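PDB 1VI0: transcriptional regulator from Bacillus subtilis, which represses genes of fatty acid transport and beta-oxidation, binding DNA as a homodimer until long-chain fatty acyl-CoA of 14-20 carbon atoms releases it. Local coordinates for residues F93-Q107 with T165-V179. Sequence-based numbering, arbitrary orientation.
Sequences FSLLAGDHNLAIVTQ and TVTTWVMNDQKYDLV. With DCC (dodecyl-coa), chain C.
Q107 NE2 donates to T167 OG1 at 2.9 Å, tying helix 100-109 to helix 151-171 in the all-helical ligand-binding domain of a TetR-family repressor. Bent at chi2, the Q107 chain crosses V166 at about a right angle, its CD against CG1; D163 OD1 takes another bond from the same nitrogen, and a water joins T167 OG1 to Q107 O. Two turns earlier on the same helix, H100 O accepts from Q174 NE2 at 3.3 Å, close to the plane of the Q174 amide, and also from I104 N. The Q174 amide stacks on one face of the H100 ring, the planes 27° apart, while its OE1 shares a water with A97 O. Q174 N, donating to W169 O, closes the Schellman motif that ends helix 151-171, with D173 as C-prime residue. Between the two side-chain bonds V170 CG2 packs on Q107 CG and A103 CB. To one side W169 is sandwiched by Q174 CB and L178 CD2; A103 CB meets its CZ3 at 3.8 Å, and L96 O approaches CH2 at the ring edge. Helix 100-109 crosses helix 151-171 steeply, at -119° between the short segments. L95 and T106, not touching 165-179, line the dodecyl-CoA pocket, L95 CD1 lying 3.4 Å from acyl carbon C11. Near the end of helix 81-97, V166 CG2 packs against F93 CE1, and L178 CD1 sits 3.9 Å from the F93 ring centroid, only 5° off its normal.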
# COMPACT_ATOMS: atom_id res chain seq x y z
N PHE A 93 -14.17 -3.23 -4.61
CA PHE A 93 -14.34 -4.26 -3.57
C PHE A 93 -14.97 -5.53 -4.15
O PHE A 93 -14.43 -6.61 -3.90
CB PHE A 93 -15.24 -3.65 -2.45
CG PHE A 93 -14.53 -2.67 -1.56
CD1 PHE A 93 -13.18 -2.32 -1.70
CD2 PHE A 93 -15.19 -2.21 -0.41
CE1 PHE A 93 -12.60 -1.48 -0.79
CE2 PHE A 93 -14.58 -1.36 0.49
CZ PHE A 93 -13.24 -1.00 0.31
N SER A 94 -16.00 -5.37 -4.99
CA SER A 94 -16.70 -6.48 -5.58
C SER A 94 -15.82 -7.35 -6.48
O SER A 94 -15.90 -8.59 -6.47
CB SER A 94 -17.96 -6.05 -6.37
OG SER A 94 -18.91 -5.54 -5.43
N LEU A 95 -15.05 -6.76 -7.34
CA LEU A 95 -14.11 -7.47 -8.21
C LEU A 95 -13.19 -8.37 -7.41
O LEU A 95 -13.17 -9.60 -7.64
CB LEU A 95 -13.30 -6.39 -8.94
CG LEU A 95 -12.48 -6.75 -10.18
CD1 LEU A 95 -11.01 -6.47 -9.98
CD2 LEU A 95 -12.73 -8.14 -10.70
N LEU A 96 -12.54 -7.81 -6.39
CA LEU A 96 -11.61 -8.54 -5.56
C LEU A 96 -12.29 -9.54 -4.66
O LEU A 96 -11.80 -10.67 -4.49
CB LEU A 96 -10.68 -7.58 -4.82
CG LEU A 96 -9.85 -6.66 -5.76
CD1 LEU A 96 -8.80 -5.91 -4.95
CD2 LEU A 96 -9.14 -7.51 -6.80
N ALA A 97 -13.49 -9.21 -4.13
CA ALA A 97 -14.20 -10.21 -3.29
C ALA A 97 -14.66 -11.38 -4.15
O ALA A 97 -14.94 -12.49 -3.63
CB ALA A 97 -15.41 -9.60 -2.58
N GLY A 98 -14.83 -11.18 -5.43
CA GLY A 98 -15.26 -12.10 -6.42
C GLY A 98 -14.17 -13.04 -6.91
O GLY A 98 -14.48 -14.00 -7.66
N ASP A 99 -12.94 -12.79 -6.50
CA ASP A 99 -11.81 -13.63 -6.98
C ASP A 99 -10.70 -13.63 -5.98
O ASP A 99 -9.82 -12.76 -5.96
CB ASP A 99 -11.47 -13.17 -8.38
CG ASP A 99 -10.40 -13.98 -9.09
OD1 ASP A 99 -9.66 -14.72 -8.47
OD2 ASP A 99 -10.35 -13.86 -10.36
N HIS A 100 -10.69 -14.62 -5.07
CA HIS A 100 -9.74 -14.78 -3.99
C HIS A 100 -8.28 -14.66 -4.48
O HIS A 100 -7.48 -13.92 -3.91
CB HIS A 100 -9.95 -16.15 -3.35
CG HIS A 100 -9.19 -16.49 -2.14
ND1 HIS A 100 -7.93 -17.12 -2.23
CD2 HIS A 100 -9.44 -16.37 -0.82
CE1 HIS A 100 -7.48 -17.33 -1.00
NE2 HIS A 100 -8.38 -16.89 -0.13
N ASN A 101 -8.00 -15.41 -5.56
CA ASN A 101 -6.58 -15.44 -6.05
C ASN A 101 -6.20 -14.11 -6.65
O ASN A 101 -5.11 -13.59 -6.38
CB ASN A 101 -6.44 -16.61 -7.01
CG ASN A 101 -6.41 -17.95 -6.27
OD1 ASN A 101 -6.05 -18.05 -5.10
ND2 ASN A 101 -6.71 -18.99 -7.02
N LEU A 102 -7.12 -13.50 -7.42
CA LEU A 102 -6.77 -12.17 -7.92
C LEU A 102 -6.46 -11.22 -6.78
O LEU A 102 -5.54 -10.39 -6.95
CB LEU A 102 -7.94 -11.66 -8.78
CG LEU A 102 -7.67 -10.29 -9.43
CD1 LEU A 102 -6.40 -10.35 -10.28
CD2 LEU A 102 -8.84 -9.83 -10.27
N ALA A 103 -7.22 -11.20 -5.69
CA ALA A 103 -6.95 -10.32 -4.56
C ALA A 103 -5.58 -10.55 -3.95
O ALA A 103 -4.90 -9.61 -3.54
CB ALA A 103 -8.03 -10.49 -3.49
N ILE A 104 -5.11 -11.80 -3.89
CA ILE A 104 -3.78 -12.12 -3.35
C ILE A 104 -2.74 -11.55 -4.34
O ILE A 104 -1.78 -10.90 -3.96
CB ILE A 104 -3.57 -13.62 -3.15
CG1 ILE A 104 -4.31 -14.10 -1.88
CG2 ILE A 104 -2.05 -13.91 -2.96
CD1 ILE A 104 -4.41 -15.61 -1.78
N VAL A 105 -3.06 -11.68 -5.62
CA VAL A 105 -2.17 -11.13 -6.66
C VAL A 105 -2.07 -9.62 -6.55
O VAL A 105 -0.96 -9.09 -6.40
CB VAL A 105 -2.53 -11.61 -8.04
CG1 VAL A 105 -1.78 -10.80 -9.15
CG2 VAL A 105 -2.27 -13.10 -8.27
N THR A 106 -3.20 -8.89 -6.46
CA THR A 106 -3.22 -7.45 -6.42
C THR A 106 -2.65 -6.89 -5.13
O THR A 106 -1.95 -5.88 -5.19
CB THR A 106 -4.59 -6.83 -6.72
OG1 THR A 106 -5.50 -7.24 -5.67
CG2 THR A 106 -5.16 -7.30 -8.07
N GLN A 107 -2.92 -7.51 -3.96
CA GLN A 107 -2.49 -6.98 -2.70
C GLN A 107 -1.10 -7.39 -2.24
O GLN A 107 -0.47 -6.69 -1.43
CB GLN A 107 -3.50 -7.30 -1.60
CG GLN A 107 -4.89 -6.79 -1.94
CD GLN A 107 -4.97 -5.39 -2.48
OE1 GLN A 107 -5.23 -5.21 -3.67
NE2 GLN A 107 -4.80 -4.36 -1.68
N THR A 165 -7.96 -0.85 2.79
CA THR A 165 -9.15 -1.64 3.23
C THR A 165 -9.11 -3.03 2.65
O THR A 165 -9.29 -4.07 3.37
CB THR A 165 -10.46 -0.88 2.96
OG1 THR A 165 -10.44 0.39 3.61
CG2 THR A 165 -11.59 -1.71 3.63
N VAL A 166 -8.71 -3.18 1.38
CA VAL A 166 -8.59 -4.47 0.73
C VAL A 166 -7.43 -5.23 1.38
O VAL A 166 -7.54 -6.41 1.71
CB VAL A 166 -8.40 -4.32 -0.79
CG1 VAL A 166 -8.33 -5.74 -1.38
CG2 VAL A 166 -9.62 -3.62 -1.42
N THR A 167 -6.28 -4.62 1.55
CA THR A 167 -5.12 -5.32 2.17
C THR A 167 -5.45 -5.85 3.55
O THR A 167 -5.16 -7.03 3.87
CB THR A 167 -3.96 -4.32 2.20
OG1 THR A 167 -3.49 -4.15 0.86
CG2 THR A 167 -2.81 -4.88 3.06
N THR A 168 -6.16 -5.12 4.37
CA THR A 168 -6.53 -5.55 5.72
C THR A 168 -7.42 -6.78 5.61
O THR A 168 -7.14 -7.80 6.28
CB THR A 168 -7.13 -4.38 6.49
OG1 THR A 168 -6.09 -3.38 6.73
CG2 THR A 168 -7.67 -4.84 7.83
N TRP A 169 -8.39 -6.77 4.71
CA TRP A 169 -9.24 -7.96 4.46
C TRP A 169 -8.47 -9.14 3.92
O TRP A 169 -8.56 -10.29 4.43
CB TRP A 169 -10.30 -7.47 3.50
CG TRP A 169 -11.11 -8.51 2.85
CD1 TRP A 169 -12.19 -9.16 3.37
CD2 TRP A 169 -10.99 -8.97 1.51
NE1 TRP A 169 -12.75 -9.98 2.47
CE2 TRP A 169 -12.03 -9.87 1.27
CE3 TRP A 169 -10.11 -8.60 0.43
CZ2 TRP A 169 -12.20 -10.51 0.06
CZ3 TRP A 169 -10.30 -9.25 -0.74
CH2 TRP A 169 -11.33 -10.18 -0.96
N VAL A 170 -7.49 -8.88 3.01
CA VAL A 170 -6.63 -10.02 2.57
C VAL A 170 -5.81 -10.55 3.70
O VAL A 170 -5.68 -11.82 3.86
CB VAL A 170 -5.76 -9.56 1.39
CG1 VAL A 170 -4.57 -10.55 1.23
CG2 VAL A 170 -6.50 -9.44 0.11
N MSE A 171 -5.29 -9.73 4.59
CA MSE A 171 -4.51 -10.12 5.74
C MSE A 171 -5.30 -10.96 6.73
O MSE A 171 -4.71 -11.83 7.40
CB MSE A 171 -3.87 -8.92 6.43
CG MSE A 171 -2.40 -9.25 6.77
SE MSE A 171 -1.37 -9.16 5.12
CE MSE A 171 -0.75 -7.35 5.33
N ASN A 172 -6.62 -10.81 6.76
CA ASN A 172 -7.52 -11.61 7.56
C ASN A 172 -8.14 -12.74 6.80
O ASN A 172 -9.33 -13.10 6.92
CB ASN A 172 -8.57 -10.67 8.20
CG ASN A 172 -7.93 -9.85 9.27
OD1 ASN A 172 -7.77 -10.33 10.42
ND2 ASN A 172 -7.53 -8.61 8.97
N ASP A 173 -7.45 -13.23 5.76
CA ASP A 173 -7.84 -14.34 4.94
C ASP A 173 -9.14 -14.19 4.20
O ASP A 173 -9.91 -15.09 3.94
CB ASP A 173 -7.92 -15.59 5.90
CG ASP A 173 -6.49 -16.11 6.13
OD1 ASP A 173 -5.88 -15.78 7.17
OD2 ASP A 173 -6.02 -16.86 5.25
N GLN A 174 -9.51 -12.92 3.91
CA GLN A 174 -10.69 -12.54 3.21
C GLN A 174 -11.95 -13.15 3.87
O GLN A 174 -12.90 -13.44 3.20
CB GLN A 174 -10.64 -12.97 1.73
CG GLN A 174 -9.36 -12.52 1.03
CD GLN A 174 -9.17 -13.07 -0.36
OE1 GLN A 174 -10.10 -13.23 -1.17
NE2 GLN A 174 -7.91 -13.34 -0.73
N LYS A 175 -11.90 -13.17 5.21
CA LYS A 175 -12.99 -13.87 5.93
C LYS A 175 -14.23 -13.04 6.18
O LYS A 175 -15.30 -13.63 6.50
CB LYS A 175 -12.39 -14.43 7.21
CG LYS A 175 -12.02 -13.47 8.29
CD LYS A 175 -11.54 -14.24 9.54
CE LYS A 175 -10.57 -13.44 10.39
NZ LYS A 175 -10.31 -14.15 11.71
N TYR A 176 -14.20 -11.72 6.04
CA TYR A 176 -15.40 -10.88 6.27
C TYR A 176 -15.89 -10.25 5.01
O TYR A 176 -15.22 -10.28 3.97
CB TYR A 176 -15.19 -9.94 7.44
CG TYR A 176 -13.98 -9.03 7.26
CD1 TYR A 176 -14.09 -7.87 6.48
CD2 TYR A 176 -12.80 -9.29 7.91
CE1 TYR A 176 -12.98 -7.00 6.39
CE2 TYR A 176 -11.70 -8.42 7.82
CZ TYR A 176 -11.81 -7.28 7.06
OH TYR A 176 -10.69 -6.45 6.99
N ASP A 177 -17.10 -9.69 5.00
CA ASP A 177 -17.78 -9.15 3.86
C ASP A 177 -17.25 -7.76 3.46
O ASP A 177 -17.85 -6.71 3.71
CB ASP A 177 -19.30 -9.05 4.16
CG ASP A 177 -20.11 -8.77 2.96
OD1 ASP A 177 -19.63 -8.33 1.87
OD2 ASP A 177 -21.38 -8.87 3.09
N LEU A 178 -16.15 -7.78 2.68
CA LEU A 178 -15.56 -6.50 2.22
C LEU A 178 -16.57 -5.57 1.59
O LEU A 178 -16.60 -4.36 1.86
CB LEU A 178 -14.45 -6.87 1.19
CG LEU A 178 -13.75 -5.64 0.57
CD1 LEU A 178 -13.01 -4.88 1.62
CD2 LEU A 178 -12.80 -6.15 -0.54
N VAL A 179 -17.35 -6.08 0.66
CA VAL A 179 -18.28 -5.30 -0.16
C VAL A 179 -19.24 -4.47 0.68
O VAL A 179 -19.56 -3.33 0.40
CB VAL A 179 -19.01 -6.18 -1.15
CG1 VAL A 179 -20.13 -5.46 -1.88
CG2 VAL A 179 -17.95 -6.67 -2.20
C2 DCC C . 3.17 17.03 -4.88
C4 DCC C . 3.26 15.27 -6.27
C5 DCC C . 2.34 14.55 -5.54
C6 DCC C . 1.88 15.19 -4.37
C8 DCC C . 2.86 13.34 -7.19
C10 DCC C . -7.67 -3.55 -10.30
C11 DCC C . -8.02 -4.99 -10.71
C12 DCC C . -7.02 -5.61 -11.68
N9 DCC C . 3.61 14.48 -7.32
N7 DCC C . 2.11 13.32 -6.12
N3 DCC C . 3.70 16.52 -6.00
N1 DCC C . 2.26 16.45 -4.08
N6 DCC C . 1.02 14.57 -3.55
C1' DCC C . 4.50 14.91 -8.47
C2' DCC C . 5.42 13.80 -9.00
O2' DCC C . 6.71 14.00 -8.35
C3' DCC C . 5.58 14.23 -10.49
O3' DCC C . 6.40 15.45 -10.53
C4' DCC C . 4.09 14.67 -10.79
O4' DCC C . 3.57 15.14 -9.54
C5' DCC C . 3.30 13.55 -11.42
O5' DCC C . 3.40 12.29 -10.68
P1 DCC C . 2.13 11.40 -10.33
O11 DCC C . 2.59 10.22 -9.63
O12 DCC C . 1.07 12.32 -9.64
O6 DCC C . 1.47 11.08 -11.69
P2 DCC C . 2.24 10.09 -12.56
O21 DCC C . 1.26 9.67 -13.62
O22 DCC C . 3.53 10.67 -12.93
O7 DCC C . 2.55 8.74 -11.72
CPA DCC C . 1.47 7.71 -11.64
CPB DCC C . 1.95 6.50 -10.79
CP8 DCC C . 2.65 7.02 -9.51
CP7 DCC C . 2.98 5.76 -11.63
CP9 DCC C . 0.88 5.51 -10.52
OP3 DCC C . 1.86 7.95 -8.84
CP6 DCC C . 3.08 5.91 -8.57
OP2 DCC C . 3.92 5.10 -8.93
NP2 DCC C . 2.48 5.94 -7.41
CP5 DCC C . 2.77 4.88 -6.36
CP4 DCC C . 1.56 3.87 -6.51
CP3 DCC C . 1.83 2.60 -5.67
OP1 DCC C . 2.83 1.92 -5.89
NP1 DCC C . 0.98 2.37 -4.73
CP2 DCC C . 1.04 1.24 -3.77
CP1 DCC C . -0.17 0.42 -4.13
S DCC C . -0.43 0.04 -5.88
P3 DCC C . 7.58 15.83 -11.56
O31 DCC C . 8.34 14.62 -11.84
O32 DCC C . 6.98 16.38 -12.78
O33 DCC C . 8.34 16.87 -10.78
CA1 DCC C . 0.62 -1.43 -6.06
CA2 DCC C . 0.24 -2.29 -7.30
OA1 DCC C . 1.46 -1.73 -5.24
CA3 DCC C . -0.98 -3.19 -7.05
CA4 DCC C . -2.17 -3.06 -7.92
CA5 DCC C . -3.34 -2.34 -7.30
CA6 DCC C . -4.70 -2.89 -7.68
CA7 DCC C . -5.53 -2.02 -8.60
CA8 DCC C . -7.00 -2.00 -8.43
CA9 DCC C . -7.75 -3.29 -8.79
O HOH W 1 -12.72 -13.19 -2.17
O HOH W 2 -0.57 -4.62 0.45